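Long-range contact in geranyltranstransferase (PDB 1RTR), which catalyses, as a farnesyl pyrophosphate synthase, the condensation of isoprenyl diphosphates that builds farnesyl diphosphate in isoprenoid biosynthesis: residues A[72-77]-A[118-123]. Numbering follows the deposited sequence.
Sequences EMIHTY and KAFELI
The F120 ring receives I74 obliquely, with CD1 of I74 4.4 Å from CE2 of F120, and is itself stacked on F120 of the second subunit. The other aromatic ring, Y77, does not reach 118-123; its edge lies in plane with CA of I74, and the rings of Y77 and H81 meet edge-to-face. The contact proper is apolar. The branch of I74 that does the touching is CG1, held beside the backbone N and anti to the carbonyl carbon (chi1 -62°), and it comes within 3.7 Å of CB of A119. The small methyl of A119 also faces M73, the two CB atoms standing 4.1 Å apart, at the level where the backbones are closest. Beyond CG the M73 chain runs out extended, passing obliquely over K118, with SD 3.6 Å from CG of K118; its terminal CE then meets CD2 of L122 at 3.9 Å, those two side chains crossing at about a right angle. K118 lends only its aliphatic base, since its chain bends away and NZ forms a salt bridge with E121 OE1, its hydrogen bond weak. On the opposite helix, O of E72 is gripped from opposite faces of its plane by N and OG1 of T76. The two segments run antiparallel (178°), their axes 9.6 Å apart, as part of helices 65-83 and 105-124 in the mainly alpha-helical isoprenoid synthase fold of the polyprenyl synthetase family. Helix 30-38 packs on M73 and T76, helix 131-145 covers I74 and F120, and the second subunit adds T117 against F120, so that the pair lies at the dimer interface itself.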
loop_
_atom_site.group_PDB
_atom_site.type_symbol
_atom_site.label_atom_id
_atom_site.label_comp_id
_atom_site.label_asym_id
_atom_site.label_seq_id
_atom_site.Cartn_x
_atom_site.Cartn_y
_atom_site.Cartn_z
ATOM N N GLU A 72 -4.740 -10.310 -5.780
ATOM C CA GLU A 72 -6.197 -10.148 -5.716
ATOM C C GLU A 72 -6.614 -9.113 -4.653
ATOM O O GLU A 72 -7.610 -8.391 -4.838
ATOM C CB GLU A 72 -6.899 -11.502 -5.522
ATOM C CG GLU A 72 -8.422 -11.469 -5.625
ATOM C CD GLU A 72 -8.954 -11.245 -7.040
ATOM O OE1 GLU A 72 -8.166 -11.254 -8.017
ATOM O OE2 GLU A 72 -10.186 -11.047 -7.177
ATOM N N MET A 73 -5.852 -9.029 -3.559
ATOM C CA MET A 73 -6.080 -7.988 -2.549
ATOM C C MET A 73 -5.919 -6.595 -3.180
ATOM O O MET A 73 -6.745 -5.700 -2.945
ATOM C CB MET A 73 -5.122 -8.152 -1.361
ATOM C CG MET A 73 -5.620 -9.057 -0.227
ATOM S SD MET A 73 -4.351 -9.410 1.013
ATOM C CE MET A 73 -5.118 -10.768 1.821
ATOM N N ILE A 74 -4.875 -6.428 -4.001
ATOM C CA ILE A 74 -4.624 -5.163 -4.683
ATOM C C ILE A 74 -5.752 -4.823 -5.645
ATOM O O ILE A 74 -6.184 -3.673 -5.732
ATOM C CB ILE A 74 -3.280 -5.199 -5.428
ATOM C CG1 ILE A 74 -2.143 -5.406 -4.431
ATOM C CG2 ILE A 74 -3.087 -3.944 -6.289
ATOM C CD1 ILE A 74 -1.509 -4.155 -3.924
ATOM N N HIS A 75 -6.219 -5.828 -6.377
ATOM C CA HIS A 75 -7.337 -5.633 -7.291
ATOM C C HIS A 75 -8.619 -5.289 -6.517
ATOM O O HIS A 75 -9.365 -4.379 -6.912
ATOM C CB HIS A 75 -7.508 -6.852 -8.211
ATOM C CG HIS A 75 -8.807 -6.877 -8.952
ATOM N ND1 HIS A 75 -9.082 -6.031 -10.007
ATOM C CD2 HIS A 75 -9.911 -7.644 -8.786
ATOM C CE1 HIS A 75 -10.300 -6.271 -10.457
ATOM N NE2 HIS A 75 -10.824 -7.248 -9.737
ATOM N N THR A 76 -8.857 -5.996 -5.407
ATOM C CA THR A 76 -10.021 -5.742 -4.551
ATOM C C THR A 76 -10.011 -4.314 -3.993
ATOM O O THR A 76 -11.026 -3.599 -4.059
ATOM C CB THR A 76 -10.067 -6.758 -3.401
ATOM O OG1 THR A 76 -10.176 -8.087 -3.936
ATOM C CG2 THR A 76 -11.331 -6.595 -2.588
ATOM N N TYR A 77 -8.867 -3.900 -3.449
ATOM C CA TYR A 77 -8.740 -2.551 -2.894
ATOM C C TYR A 77 -9.009 -1.466 -3.944
ATOM O O TYR A 77 -9.645 -0.462 -3.639
ATOM C CB TYR A 77 -7.370 -2.339 -2.209
ATOM C CG TYR A 77 -6.547 -1.194 -2.771
ATOM C CD1 TYR A 77 -6.883 0.142 -2.511
ATOM C CD2 TYR A 77 -5.441 -1.446 -3.568
ATOM C CE1 TYR A 77 -6.128 1.197 -3.042
ATOM C CE2 TYR A 77 -4.675 -0.397 -4.111
ATOM C CZ TYR A 77 -5.020 0.914 -3.832
ATOM O OH TYR A 77 -4.266 1.932 -4.354
ATOM N N LYS A 118 -2.086 -5.108 3.484
ATOM C CA LYS A 118 -1.988 -6.554 3.722
ATOM C C LYS A 118 -1.259 -7.298 2.585
ATOM O O LYS A 118 -0.507 -8.248 2.833
ATOM C CB LYS A 118 -3.374 -7.177 3.983
ATOM C CG LYS A 118 -3.345 -8.655 4.349
ATOM C CD LYS A 118 -2.730 -8.904 5.721
ATOM C CE LYS A 118 -3.110 -10.285 6.254
ATOM N NZ LYS A 118 -1.941 -11.018 6.852
ATOM N N ALA A 119 -1.488 -6.856 1.346
ATOM C CA ALA A 119 -0.854 -7.474 0.181
ATOM C C ALA A 119 0.666 -7.522 0.318
ATOM O O ALA A 119 1.289 -8.537 -0.003
ATOM C CB ALA A 119 -1.275 -6.762 -1.106
ATOM N N PHE A 120 1.250 -6.435 0.828
ATOM C CA PHE A 120 2.692 -6.356 1.037
ATOM C C PHE A 120 3.176 -7.216 2.202
ATOM O O PHE A 120 4.231 -7.855 2.117
ATOM C CB PHE A 120 3.128 -4.900 1.157
ATOM C CG PHE A 120 2.981 -4.149 -0.126
ATOM C CD1 PHE A 120 3.870 -4.366 -1.176
ATOM C CD2 PHE A 120 1.935 -3.270 -0.313
ATOM C CE1 PHE A 120 3.730 -3.698 -2.380
ATOM C CE2 PHE A 120 1.784 -2.602 -1.518
ATOM C CZ PHE A 120 2.686 -2.815 -2.558
ATOM N N GLU A 121 2.392 -7.251 3.277
ATOM C CA GLU A 121 2.666 -8.137 4.402
ATOM C C GLU A 121 2.731 -9.582 3.955
ATOM O O GLU A 121 3.633 -10.316 4.347
ATOM C CB GLU A 121 1.587 -7.984 5.468
ATOM C CG GLU A 121 2.059 -8.307 6.870
ATOM C CD GLU A 121 1.324 -9.488 7.467
ATOM O OE1 GLU A 121 1.364 -10.575 6.833
ATOM O OE2 GLU A 121 0.707 -9.326 8.567
ATOM N N LEU A 122 1.770 -9.978 3.126
ATOM C CA LEU A 122 1.642 -11.357 2.665
ATOM C C LEU A 122 2.846 -11.855 1.870
ATOM O O LEU A 122 3.316 -12.969 2.099
ATOM C CB LEU A 122 0.351 -11.531 1.861
ATOM C CG LEU A 122 -0.373 -12.879 1.972
ATOM C CD1 LEU A 122 -0.449 -13.411 3.419
ATOM C CD2 LEU A 122 -1.753 -12.763 1.373
ATOM N N ILE A 123 3.358 -11.036 0.950
ATOM C CA ILE A 123 4.508 -11.450 0.149
ATOM C C ILE A 123 5.742 -11.476 1.028
ATOM O O ILE A 123 6.519 -12.438 0.982
ATOM C CB ILE A 123 4.720 -10.541 -1.100
ATOM C CG1 ILE A 123 3.675 -10.854 -2.166
ATOM C CG2 ILE A 123 6.142 -10.707 -1.675
ATOM C CD1 ILE A 123 3.339 -9.695 -3.031
#